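PDB 1WCW: uroporphyrinogen III synthase from Thermus thermophilus, which probably catalyses the cyclisation of the linear tetrapyrrole hydroxymethylbilane, with inversion of its ring D, to uroporphyrinogen III on the route to haem and related tetrapyrroles. Local coordinates for residues Arg54-Gly59 with Leu158-Tyr163; Val60-Ala65 with Arg153-Leu158; Arg72-Ala77 with Leu83-Pro88; Arg103-Lys106 with Pro111-Ala114; Ala134-Tyr139 with Leu145-Leu150. All coordinates share one frame; numbering follows the deposited sequence.

Interaction 1 of 5, residues Arg54-Gly59 with Leu158-Tyr163; sequences RALAQG and LPLMPY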
# COMPACT_ATOMS: atom_id res chain seq x y z
N ARG A 54 21.61 4.60 -12.00
CA ARG A 54 22.93 5.23 -12.20
C ARG A 54 22.97 6.67 -11.64
O ARG A 54 23.96 7.09 -11.02
CB ARG A 54 23.28 5.29 -13.70
CG ARG A 54 23.60 3.93 -14.28
CD ARG A 54 23.88 4.02 -15.80
NE ARG A 54 24.47 2.77 -16.29
CZ ARG A 54 25.63 2.27 -15.86
NH1 ARG A 54 26.07 1.12 -16.36
NH2 ARG A 54 26.36 2.90 -14.94
N ALA A 55 21.86 7.38 -11.86
CA ALA A 55 21.76 8.73 -11.33
C ALA A 55 21.83 8.71 -9.80
O ALA A 55 22.51 9.55 -9.17
CB ALA A 55 20.47 9.40 -11.81
N LEU A 56 21.08 7.78 -9.17
CA LEU A 56 21.16 7.68 -7.72
C LEU A 56 22.60 7.39 -7.28
O LEU A 56 23.09 7.91 -6.24
CB LEU A 56 20.23 6.55 -7.24
CG LEU A 56 20.29 6.17 -5.80
CD1 LEU A 56 19.87 7.37 -4.94
CD2 LEU A 56 19.33 4.98 -5.56
N ALA A 57 23.33 6.54 -8.04
CA ALA A 57 24.70 6.18 -7.64
C ALA A 57 25.69 7.39 -7.69
O ALA A 57 26.78 7.30 -7.15
CB ALA A 57 25.21 5.01 -8.57
N GLN A 58 25.28 8.44 -8.37
CA GLN A 58 26.10 9.67 -8.46
C GLN A 58 25.93 10.53 -7.20
O GLN A 58 26.68 11.50 -7.03
CB GLN A 58 25.67 10.51 -9.66
CG GLN A 58 25.78 9.80 -10.97
CD GLN A 58 27.16 9.32 -11.20
OE1 GLN A 58 28.13 10.09 -11.14
NE2 GLN A 58 27.28 8.04 -11.46
N GLY A 59 25.00 10.16 -6.31
CA GLY A 59 24.78 10.92 -5.09
C GLY A 59 23.50 11.76 -5.19
O GLY A 59 23.14 12.38 -6.21
N LEU A 158 14.06 12.62 -8.48
CA LEU A 158 14.61 11.49 -9.26
C LEU A 158 13.71 10.31 -8.89
O LEU A 158 13.83 9.75 -7.83
CB LEU A 158 16.06 11.30 -8.86
CG LEU A 158 16.69 9.99 -9.39
CD1 LEU A 158 16.83 10.05 -10.93
CD2 LEU A 158 18.01 9.82 -8.74
N PRO A 159 12.75 9.94 -9.74
CA PRO A 159 11.87 8.84 -9.42
C PRO A 159 12.57 7.50 -9.62
O PRO A 159 13.32 7.34 -10.60
CB PRO A 159 10.71 9.04 -10.40
CG PRO A 159 11.43 9.63 -11.61
CD PRO A 159 12.45 10.55 -11.07
N LEU A 160 12.27 6.53 -8.77
CA LEU A 160 12.83 5.17 -8.92
C LEU A 160 11.69 4.23 -8.69
O LEU A 160 11.16 4.16 -7.61
CB LEU A 160 13.91 4.91 -7.87
CG LEU A 160 15.16 5.82 -7.96
CD1 LEU A 160 15.65 6.15 -6.57
CD2 LEU A 160 16.28 5.11 -8.72
N MET A 161 11.31 3.48 -9.73
CA MET A 161 10.16 2.57 -9.62
C MET A 161 10.62 1.17 -9.92
O MET A 161 10.54 0.70 -11.11
CB MET A 161 9.09 3.07 -10.58
CG MET A 161 7.80 2.31 -10.42
SD MET A 161 6.54 2.80 -11.68
CE MET A 161 6.27 4.45 -11.16
N PRO A 162 10.93 0.41 -8.89
CA PRO A 162 11.45 -0.96 -9.14
C PRO A 162 10.37 -2.01 -9.39
O PRO A 162 10.63 -3.15 -9.84
CB PRO A 162 12.26 -1.25 -7.87
CG PRO A 162 11.62 -0.36 -6.79
CD PRO A 162 11.13 0.88 -7.49
N TYR A 163 9.14 -1.64 -9.05
CA TYR A 163 8.01 -2.55 -9.29
C TYR A 163 6.77 -1.70 -9.36
O TYR A 163 6.76 -0.51 -8.99
CB TYR A 163 7.90 -3.62 -8.22
CG TYR A 163 7.44 -3.12 -6.85
CD1 TYR A 163 8.32 -2.52 -5.97
CD2 TYR A 163 6.13 -3.21 -6.47
CE1 TYR A 163 7.93 -2.01 -4.73
CE2 TYR A 163 5.71 -2.71 -5.24
CZ TYR A 163 6.60 -2.13 -4.37
OH TYR A 163 6.20 -1.63 -3.14
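Helix 50-57 lies against one face of a mixed beta-sheet, and its last turn, carrying Ala55 and Leu56, rests on Leu158 and Leu160 of strand 155-167. The forked end of Leu158 does most of the work. Its CD1 meets the methyl of Ala55, Ala55 CB lying 3.8 Å from Leu158 CD1. The other branch turns to the helix backbone, and Leu158 CD2 comes within 3.7 Å of Leu56 N. With CG anti to the backbone N (chi1 169°), Leu158 sends both methyls across to the helix. One step further along the strand face, Leu56 CD2 touches Leu160 CD1 at 4.0 Å, methyl to methyl, the two side chains crossing at about a right angle. No hydrogen bond joins the two segments. The backbone groups of Leu158 and Leu160 instead bond to Ala134 and Leu136 of strand 132-137 and to Leu138 just after it, while their side chains face the helix. Leu56 also touches Leu74 of helix 68-80 and Ala135, which ties it into the buried layer between helices and sheet. The chain leaves the helix at Gly59, whose positive phi (104°) turns it toward strand 62-65; Gly59 N still bonds to Leu56 O at 3.0 Å. Aliphatic packing of a helix on the face of a sheet in this way is typical of the layered alpha/beta domains of uroporphyrinogen III synthases.

Interaction 2 of 5, residues Val60-Ala65 with Arg153-Leu158; sequences VDLFLA and RGYRVL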
# COMPACT_ATOMS: atom_id res chain seq x y z
N VAL A 60 22.79 11.79 -4.05
CA VAL A 60 21.55 12.58 -3.90
C VAL A 60 21.54 13.21 -2.50
O VAL A 60 22.22 12.73 -1.58
CB VAL A 60 20.26 11.71 -4.07
CG1 VAL A 60 20.22 11.11 -5.47
CG2 VAL A 60 20.18 10.61 -3.03
N ASP A 61 20.72 14.23 -2.37
CA ASP A 61 20.67 14.90 -1.08
C ASP A 61 19.66 14.30 -0.15
O ASP A 61 19.85 14.31 1.06
CB ASP A 61 20.37 16.36 -1.37
CG ASP A 61 21.46 16.95 -2.19
OD1 ASP A 61 22.55 17.15 -1.61
OD2 ASP A 61 21.27 17.09 -3.43
N LEU A 62 18.61 13.74 -0.73
CA LEU A 62 17.55 13.16 0.05
C LEU A 62 17.08 11.89 -0.65
O LEU A 62 17.03 11.82 -1.89
CB LEU A 62 16.40 14.17 0.18
CG LEU A 62 15.21 13.84 1.07
CD1 LEU A 62 14.63 15.17 1.60
CD2 LEU A 62 14.22 13.06 0.34
N PHE A 63 16.75 10.90 0.15
CA PHE A 63 16.18 9.65 -0.34
C PHE A 63 14.92 9.38 0.45
O PHE A 63 14.91 9.31 1.66
CB PHE A 63 17.18 8.48 -0.14
CG PHE A 63 16.62 7.14 -0.60
CD1 PHE A 63 16.45 6.86 -1.96
CD2 PHE A 63 16.21 6.19 0.32
CE1 PHE A 63 15.84 5.62 -2.37
CE2 PHE A 63 15.63 4.99 -0.08
CZ PHE A 63 15.43 4.71 -1.40
N LEU A 64 13.81 9.21 -0.26
CA LEU A 64 12.53 8.95 0.34
C LEU A 64 12.02 7.55 -0.07
O LEU A 64 11.72 7.30 -1.29
CB LEU A 64 11.54 10.04 -0.07
CG LEU A 64 10.26 10.21 0.80
CD1 LEU A 64 9.65 11.54 0.38
CD2 LEU A 64 9.26 9.08 0.64
N ALA A 65 11.96 6.66 0.90
CA ALA A 65 11.46 5.31 0.69
C ALA A 65 10.00 5.22 1.08
O ALA A 65 9.65 5.64 2.19
CB ALA A 65 12.26 4.32 1.60
N ARG A 153 9.93 22.15 -1.76
CA ARG A 153 11.03 22.21 -0.82
C ARG A 153 12.39 22.47 -1.46
O ARG A 153 13.40 22.55 -0.75
CB ARG A 153 11.10 20.88 -0.04
CG ARG A 153 9.97 20.63 0.91
CD ARG A 153 9.89 21.63 2.06
NE ARG A 153 9.04 21.04 3.08
CZ ARG A 153 7.72 21.10 3.04
NH1 ARG A 153 7.13 21.75 2.05
NH2 ARG A 153 6.99 20.41 3.89
N GLY A 154 12.46 22.55 -2.79
CA GLY A 154 13.71 22.93 -3.45
C GLY A 154 14.46 21.85 -4.23
O GLY A 154 15.51 22.09 -4.82
N TYR A 155 13.91 20.62 -4.29
CA TYR A 155 14.61 19.55 -4.95
C TYR A 155 14.13 19.21 -6.36
O TYR A 155 12.96 19.36 -6.69
CB TYR A 155 14.42 18.24 -4.13
CG TYR A 155 14.87 18.36 -2.70
CD1 TYR A 155 13.94 18.59 -1.69
CD2 TYR A 155 16.19 18.25 -2.36
CE1 TYR A 155 14.32 18.72 -0.37
CE2 TYR A 155 16.62 18.39 -1.04
CZ TYR A 155 15.65 18.63 -0.06
OH TYR A 155 16.08 18.79 1.26
N ARG A 156 15.09 18.72 -7.11
CA ARG A 156 14.77 18.08 -8.37
C ARG A 156 14.40 16.60 -7.97
O ARG A 156 15.20 15.95 -7.25
CB ARG A 156 15.96 18.02 -9.29
CG ARG A 156 15.67 17.30 -10.62
CD ARG A 156 16.90 17.38 -11.57
NE ARG A 156 18.10 16.78 -10.96
CZ ARG A 156 19.34 16.83 -11.45
NH1 ARG A 156 20.34 16.24 -10.79
NH2 ARG A 156 19.60 17.48 -12.58
N VAL A 157 13.29 16.09 -8.46
CA VAL A 157 12.85 14.72 -8.09
C VAL A 157 13.44 13.68 -9.04
O VAL A 157 13.37 13.85 -10.27
CB VAL A 157 11.33 14.60 -8.06
CG1 VAL A 157 10.91 13.13 -7.75
CG2 VAL A 157 10.78 15.50 -6.96
N LEU A 158 14.06 12.62 -8.48
CA LEU A 158 14.61 11.49 -9.26
C LEU A 158 13.71 10.31 -8.89
O LEU A 158 13.83 9.75 -7.83
CB LEU A 158 16.06 11.30 -8.86
CG LEU A 158 16.69 9.99 -9.39
CD1 LEU A 158 16.83 10.05 -10.93
CD2 LEU A 158 18.01 9.82 -8.74
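The hydroxyl of Tyr155 is hydrogen-bonded to the carbonyl O of Pro128, which secures the far end of the ring where Leu62 packs on it. Leu62 CD1 lies 3.9 Å from Tyr155 OH and 4.0 Å from Tyr155 CZ. The leucine crosses the tyrosine at about a right angle, its methyl approaching the ring obliquely. Leu62 has CG anti to the backbone N (chi1 -174°), and this carries the methyl toward the phenol end. Nearby, Asp61 CB comes within 4.3 Å of Tyr155 CE2, a looser contact made by the methylene alone; the carboxylate is engaged elsewhere, OD2 accepting from Val133 N. A separate apolar contact forms where Val60 CG1 meets Leu158 CD2 at 4.2 Å, again with the side chains roughly perpendicular. Gly154, with positive phi, ends helix 144-152 in a Schellman motif and leads into Tyr155. No hydrogen bond crosses between the segments, because strand 132-137 runs between them and takes backbone bonds from both. Over that strand, Leu62 and Tyr155 meet at Ala134 on the face of helix 144-152, whereas Val60 and Leu158 meet on the other face, which helix 50-57 covers.

Interaction 3 of 5, residues Arg72-Ala77 with Leu83-Pro88; sequences RDLLEA and LDLEGP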
# COMPACT_ATOMS: atom_id res chain seq x y z
N ARG A 72 14.27 -2.96 -0.86
CA ARG A 72 15.00 -4.17 -1.15
C ARG A 72 15.22 -4.33 -2.64
O ARG A 72 16.36 -4.64 -3.07
CB ARG A 72 14.26 -5.37 -0.59
CG ARG A 72 14.23 -5.33 0.92
CD ARG A 72 13.65 -6.64 1.59
NE ARG A 72 13.48 -6.35 3.01
CZ ARG A 72 12.34 -5.89 3.55
NH1 ARG A 72 12.29 -5.62 4.87
NH2 ARG A 72 11.27 -5.79 2.81
N ASP A 73 14.17 -4.08 -3.44
CA ASP A 73 14.33 -4.20 -4.88
C ASP A 73 15.37 -3.22 -5.43
O ASP A 73 16.14 -3.59 -6.36
CB ASP A 73 13.01 -3.98 -5.63
CG ASP A 73 12.03 -5.11 -5.48
OD1 ASP A 73 10.90 -4.86 -5.97
OD2 ASP A 73 12.36 -6.20 -4.93
N LEU A 74 15.40 -1.98 -4.96
CA LEU A 74 16.36 -1.05 -5.44
C LEU A 74 17.78 -1.46 -5.10
O LEU A 74 18.68 -1.31 -5.95
CB LEU A 74 16.02 0.34 -4.85
CG LEU A 74 16.90 1.48 -5.28
CD1 LEU A 74 16.88 1.68 -6.76
CD2 LEU A 74 16.40 2.79 -4.58
N LEU A 75 18.01 -1.92 -3.89
CA LEU A 75 19.34 -2.37 -3.51
C LEU A 75 19.76 -3.58 -4.40
O LEU A 75 20.93 -3.62 -4.86
CB LEU A 75 19.36 -2.74 -2.01
CG LEU A 75 19.25 -1.50 -1.12
CD1 LEU A 75 19.05 -1.98 0.28
CD2 LEU A 75 20.47 -0.64 -1.21
N GLU A 76 18.84 -4.49 -4.69
CA GLU A 76 19.15 -5.58 -5.59
C GLU A 76 19.48 -5.06 -6.98
O GLU A 76 20.33 -5.60 -7.66
CB GLU A 76 17.97 -6.52 -5.71
CG GLU A 76 17.68 -7.39 -4.52
CD GLU A 76 16.37 -8.23 -4.61
OE1 GLU A 76 16.02 -8.82 -3.55
OE2 GLU A 76 15.70 -8.33 -5.68
N ALA A 77 18.78 -4.03 -7.45
CA ALA A 77 19.05 -3.47 -8.76
C ALA A 77 20.43 -2.88 -8.80
O ALA A 77 21.17 -3.06 -9.81
CB ALA A 77 18.03 -2.39 -9.10
N LEU A 83 26.64 -1.29 -9.24
CA LEU A 83 26.74 0.06 -8.73
C LEU A 83 26.75 0.07 -7.22
O LEU A 83 26.17 -0.78 -6.58
CB LEU A 83 25.54 0.85 -9.22
CG LEU A 83 25.41 1.12 -10.70
CD1 LEU A 83 24.05 1.72 -10.98
CD2 LEU A 83 26.54 2.03 -11.20
N ASP A 84 27.45 1.04 -6.66
CA ASP A 84 27.46 1.19 -5.25
C ASP A 84 26.37 2.19 -4.86
O ASP A 84 26.47 3.41 -5.16
CB ASP A 84 28.82 1.70 -4.78
CG ASP A 84 28.78 2.24 -3.38
OD1 ASP A 84 28.05 1.67 -2.53
OD2 ASP A 84 29.49 3.23 -3.11
N LEU A 85 25.32 1.65 -4.22
CA LEU A 85 24.22 2.52 -3.75
C LEU A 85 24.35 2.76 -2.26
O LEU A 85 23.83 3.77 -1.75
CB LEU A 85 22.88 1.86 -4.06
CG LEU A 85 22.57 1.65 -5.53
CD1 LEU A 85 21.14 1.13 -5.64
CD2 LEU A 85 22.69 2.91 -6.35
N GLU A 86 25.04 1.90 -1.54
CA GLU A 86 25.14 2.11 -0.09
C GLU A 86 25.88 3.37 0.26
O GLU A 86 25.49 4.08 1.20
CB GLU A 86 25.82 0.90 0.60
CG GLU A 86 25.04 -0.39 0.40
CD GLU A 86 25.68 -1.60 1.08
OE1 GLU A 86 25.69 -1.65 2.32
OE2 GLU A 86 26.19 -2.50 0.39
N GLY A 87 26.94 3.69 -0.50
CA GLY A 87 27.69 4.90 -0.24
C GLY A 87 26.81 6.14 -0.39
O GLY A 87 26.70 6.98 0.50
N PRO A 88 26.20 6.35 -1.56
CA PRO A 88 25.34 7.52 -1.79
C PRO A 88 24.18 7.56 -0.78
O PRO A 88 23.82 8.61 -0.24
CB PRO A 88 24.81 7.31 -3.20
CG PRO A 88 25.88 6.46 -3.83
CD PRO A 88 26.45 5.58 -2.79
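Leu85 carries this contact, and it packs on Leu74 and Leu75 of helix 68-80. One branch does most of the touching: Leu85 CD1 lies 3.5 Å from the carbonyl atom Leu74 O and 4.3 Å from Leu74 CG. With CG anti to its own carbonyl carbon (chi1 -63°), Leu85 extends straight at the helix backbone, the same methyl ending 4.5 Å from Leu75 CA. Leu75 approaches nearer the root of that side chain, Leu75 CD2 standing 4.5 Å from Leu85 CB. Leu85 thus touches the helix with both its base and its end. In the chain it sits between Asp84 and the helix that Asp84 caps, 86-91. Asp84 OD1 accepts from Gly87 N at 3.1 Å in a nearly straight bond (169°). The N-H comes to the syn side of the oxygen, 31° out of the carboxylate plane. Val53 of helix 50-57 also touches Leu85, while Leu74 reaches Leu56 and Leu160. Side chain meets side chain through carbon alone, though the nearest approach is a methyl against a carbonyl oxygen. With no hydrogen bond between the segments, burial of leucine carbon holds them together; the carboxylate of Asp84 is probably favourable beside a helix N-terminus.

Interaction 4 of 5, residues Arg103-Lys106 with Pro111-Ala114; sequences RALK and PPHA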
# COMPACT_ATOMS: atom_id res chain seq x y z
N ARG A 103 11.99 -0.40 8.30
CA ARG A 103 12.65 -1.62 8.69
C ARG A 103 13.60 -2.10 7.59
O ARG A 103 14.72 -2.57 7.88
CB ARG A 103 11.60 -2.67 8.94
CG ARG A 103 10.69 -2.42 10.12
CD ARG A 103 9.42 -3.31 10.04
NE ARG A 103 8.43 -2.84 11.02
CZ ARG A 103 7.15 -3.18 11.06
NH1 ARG A 103 6.64 -4.02 10.15
NH2 ARG A 103 6.38 -2.67 12.02
N ALA A 104 13.18 -1.98 6.31
CA ALA A 104 14.06 -2.40 5.23
C ALA A 104 15.32 -1.55 5.22
O ALA A 104 16.39 -2.06 5.00
CB ALA A 104 13.36 -2.33 3.91
N LEU A 105 15.22 -0.25 5.44
CA LEU A 105 16.42 0.58 5.50
C LEU A 105 17.33 0.18 6.69
O LEU A 105 18.54 0.07 6.50
CB LEU A 105 16.00 2.07 5.61
CG LEU A 105 15.51 2.69 4.26
CD1 LEU A 105 14.88 4.07 4.56
CD2 LEU A 105 16.68 2.86 3.28
N LYS A 106 16.72 -0.05 7.85
CA LYS A 106 17.51 -0.45 9.03
C LYS A 106 18.24 -1.77 8.76
O LYS A 106 19.41 -1.91 9.07
CB LYS A 106 16.58 -0.61 10.22
CG LYS A 106 16.10 0.68 10.77
CD LYS A 106 16.99 1.17 11.87
CE LYS A 106 16.39 2.41 12.54
NZ LYS A 106 17.11 2.85 13.81
N PRO A 111 19.64 3.10 8.38
CA PRO A 111 18.43 3.52 9.09
C PRO A 111 17.95 4.91 8.71
O PRO A 111 18.75 5.83 8.49
CB PRO A 111 18.81 3.38 10.59
CG PRO A 111 20.33 3.62 10.57
CD PRO A 111 20.81 2.96 9.29
N PRO A 112 16.65 5.09 8.66
CA PRO A 112 16.14 6.41 8.30
C PRO A 112 16.38 7.45 9.36
O PRO A 112 16.41 7.15 10.55
CB PRO A 112 14.63 6.17 8.09
CG PRO A 112 14.34 5.02 9.04
CD PRO A 112 15.56 4.12 8.98
N HIS A 113 16.50 8.70 8.93
CA HIS A 113 16.61 9.82 9.86
C HIS A 113 15.27 10.20 10.39
O HIS A 113 15.22 10.78 11.49
CB HIS A 113 17.29 11.00 9.18
CG HIS A 113 18.66 10.68 8.69
ND1 HIS A 113 19.82 10.55 9.45
CD2 HIS A 113 19.03 10.46 7.40
CE1 HIS A 113 20.85 10.29 8.64
NE2 HIS A 113 20.37 10.22 7.39
N ALA A 114 14.17 10.00 9.67
CA ALA A 114 12.85 10.27 10.17
C ALA A 114 11.90 9.32 9.44
O ALA A 114 12.19 8.83 8.34
CB ALA A 114 12.47 11.70 9.96
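Lys106 and Pro111 lie crosswise, the two side chains crossing at about a right angle. Lys106 leaves the helix with CG anti to its carbonyl carbon and then bends at chi2 (-92°), which swings the chain back over the turn. Its inner part packs soundly: Lys106 CG lies 3.8 Å from Pro111 CB and 3.9 Å from Pro112 CD, so it touches both rings. Farther out, the modelled CD and CE come closer to Pro111 CB than carbons normally sit, and the exact placing of that end is doubtful. Leu105 meets Pro112 at a slant rather than squarely. Its base touches one side of the ring, Leu105 CB standing 4.0 Å from Pro112 CD, and one branch reaches another ring atom, with Leu105 CD1 4.1 Å from Pro112 CB. Pro112 is thereby packed by both residues, and it also touches Ala96. Leu105 O faces Pro111 N at 3.7 Å, but a proline nitrogen within the chain has no hydrogen to give, and no hydrogen bond crosses the contact. Pro111 is anchored from elsewhere, its carbonyl O bonding to Arg94 NH1. Leu105 also touches Phe63 and Ala65 of strand 62-65 and Val71 of helix 68-80. The turn folds the chain back on helix 99-107 and delivers it to strand 114-115, at the edge of the sheet and parallel to strand 93-96. This is the return of a beta-alpha-beta crossover, here packed by two consecutive prolines.

Interaction 5 of 5, residues Ala134-Tyr139 with Leu145-Leu150; sequences AALQLY and LLENAL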
# COMPACT_ATOMS: atom_id res chain seq x y z
N ALA A 134 16.33 14.91 -4.86
CA ALA A 134 15.59 14.01 -3.95
C ALA A 134 15.18 12.79 -4.76
O ALA A 134 14.38 12.86 -5.70
CB ALA A 134 14.33 14.70 -3.38
N ALA A 135 15.66 11.64 -4.34
CA ALA A 135 15.31 10.37 -4.97
C ALA A 135 14.07 9.85 -4.27
O ALA A 135 14.02 9.82 -3.02
CB ALA A 135 16.44 9.39 -4.76
N LEU A 136 13.05 9.50 -5.03
CA LEU A 136 11.79 9.06 -4.48
C LEU A 136 11.51 7.65 -4.99
O LEU A 136 11.37 7.45 -6.22
CB LEU A 136 10.69 10.05 -4.92
CG LEU A 136 9.28 9.62 -4.61
CD1 LEU A 136 9.01 9.47 -3.15
CD2 LEU A 136 8.38 10.66 -5.15
N GLN A 137 11.40 6.69 -4.11
CA GLN A 137 11.08 5.33 -4.52
C GLN A 137 9.57 5.18 -4.57
O GLN A 137 8.87 5.44 -3.57
CB GLN A 137 11.67 4.37 -3.50
CG GLN A 137 11.29 2.89 -3.73
CD GLN A 137 10.11 2.46 -2.86
OE1 GLN A 137 9.11 1.88 -3.37
NE2 GLN A 137 10.20 2.69 -1.63
N LEU A 138 9.04 4.77 -5.73
CA LEU A 138 7.62 4.59 -6.03
C LEU A 138 7.30 3.12 -6.25
O LEU A 138 8.18 2.23 -6.27
CB LEU A 138 7.38 5.34 -7.31
CG LEU A 138 7.69 6.83 -7.24
CD1 LEU A 138 7.68 7.45 -8.66
CD2 LEU A 138 6.65 7.52 -6.32
N TYR A 139 6.01 2.86 -6.36
CA TYR A 139 5.50 1.51 -6.52
C TYR A 139 4.37 1.43 -7.55
O TYR A 139 3.55 0.53 -7.50
CB TYR A 139 5.06 0.94 -5.20
CG TYR A 139 4.16 1.85 -4.44
CD1 TYR A 139 2.76 1.86 -4.64
CD2 TYR A 139 4.69 2.73 -3.47
CE1 TYR A 139 1.89 2.71 -3.87
CE2 TYR A 139 3.88 3.56 -2.73
CZ TYR A 139 2.47 3.54 -2.93
OH TYR A 139 1.65 4.30 -2.19
N LEU A 145 1.04 14.45 -4.02
CA LEU A 145 1.25 15.33 -2.87
C LEU A 145 2.74 15.35 -2.52
O LEU A 145 3.36 16.42 -2.32
CB LEU A 145 0.37 14.86 -1.72
CG LEU A 145 0.36 15.72 -0.47
CD1 LEU A 145 -0.83 15.33 0.40
CD2 LEU A 145 1.61 15.52 0.26
N LEU A 146 3.37 14.18 -2.52
CA LEU A 146 4.76 14.07 -2.20
C LEU A 146 5.61 14.68 -3.25
O LEU A 146 6.58 15.38 -2.95
CB LEU A 146 5.11 12.59 -2.01
CG LEU A 146 6.01 12.13 -0.90
CD1 LEU A 146 5.67 12.87 0.42
CD2 LEU A 146 5.78 10.61 -0.69
N GLU A 147 5.31 14.37 -4.53
CA GLU A 147 6.12 14.90 -5.59
C GLU A 147 6.13 16.39 -5.68
O GLU A 147 7.16 17.02 -5.86
CB GLU A 147 5.70 14.30 -6.94
CG GLU A 147 6.24 12.91 -7.03
CD GLU A 147 6.64 12.46 -8.45
OE1 GLU A 147 7.26 13.22 -9.24
OE2 GLU A 147 6.35 11.31 -8.77
N ASN A 148 4.96 16.96 -5.46
CA ASN A 148 4.85 18.39 -5.49
C ASN A 148 5.53 18.99 -4.25
O ASN A 148 6.22 20.04 -4.36
CB ASN A 148 3.37 18.77 -5.56
CG ASN A 148 2.81 18.58 -6.95
OD1 ASN A 148 3.34 19.14 -7.91
ND2 ASN A 148 1.76 17.79 -7.08
N ALA A 149 5.35 18.37 -3.07
CA ALA A 149 6.04 18.91 -1.89
C ALA A 149 7.57 18.87 -2.04
O ALA A 149 8.26 19.83 -1.66
CB ALA A 149 5.63 18.16 -0.68
N LEU A 150 8.16 17.82 -2.63
CA LEU A 150 9.60 17.77 -2.79
C LEU A 150 10.04 18.93 -3.66
O LEU A 150 11.08 19.56 -3.37
CB LEU A 150 10.04 16.45 -3.42
CG LEU A 150 9.98 15.29 -2.42
CD1 LEU A 150 10.11 14.02 -3.22
CD2 LEU A 150 11.05 15.44 -1.34
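With CG anti to its backbone N (chi1 171°), Leu136 points both methyls from strand 132-137 toward helix 144-152, while Glu147 kinks at chi2 (-147°) and lays its CG against one of them, CD2. The closest pair is Leu136 CD2 with Glu147 CG, at 3.6 Å, the two side chains meeting at a slant. The same methyl also reaches the next turn, where Leu136 CD2 is 4.2 Å from Leu150 CD1. The other branch faces Leu146, Leu136 CD1 lying 4.2 Å from Leu146 CD2. Strand and helix segments run antiparallel at 175° with axes 10.5 Å apart, as consecutive arms of a beta-alpha-beta unit do; strand 155-167 completes it, beside and parallel to strand 132-137. Toward the start of the strand, Ala134 CB packs on Leu150 CD2 at 3.9 Å, and the leucine also touches Val157. Toward the other end, Leu138 CD1 lies 4.1 Å from Glu147 OE2, methyl beside carboxylate, the side chains about perpendicular. Glu147 is the polar residue among the aliphatic groups that meet here. Leu146 extends the packing to Leu64 of strand 62-65 and to Ser120 and Leu123 of helix 120-123, and a bound glycerol, probably from the crystallisation liquor, lies about 5 Å from its side chain.

Overall arrangement
All five contacts belong to one alpha/beta domain of the enzyme. Interactions 1 and 2 close the longest loops along the chain, and interactions 3, 4 and 5 follow in series within both. Strand 132-137 in interaction 5 lies between strands 62-65 and 155-167 of interaction 2; the centres of interactions 2 and 5 are about 7 Å apart. Leu158 is shared by interactions 1 and 2. Interactions 1 and 3, with centres about 9 Å apart, cover the same side of the sheet; interaction 5 packs the other. Interaction 4, about 17 Å between centres from interaction 5, touches interaction 2 where Leu105 packs on Phe63 and Ala65. The result is a sheet sandwiched between two helical layers.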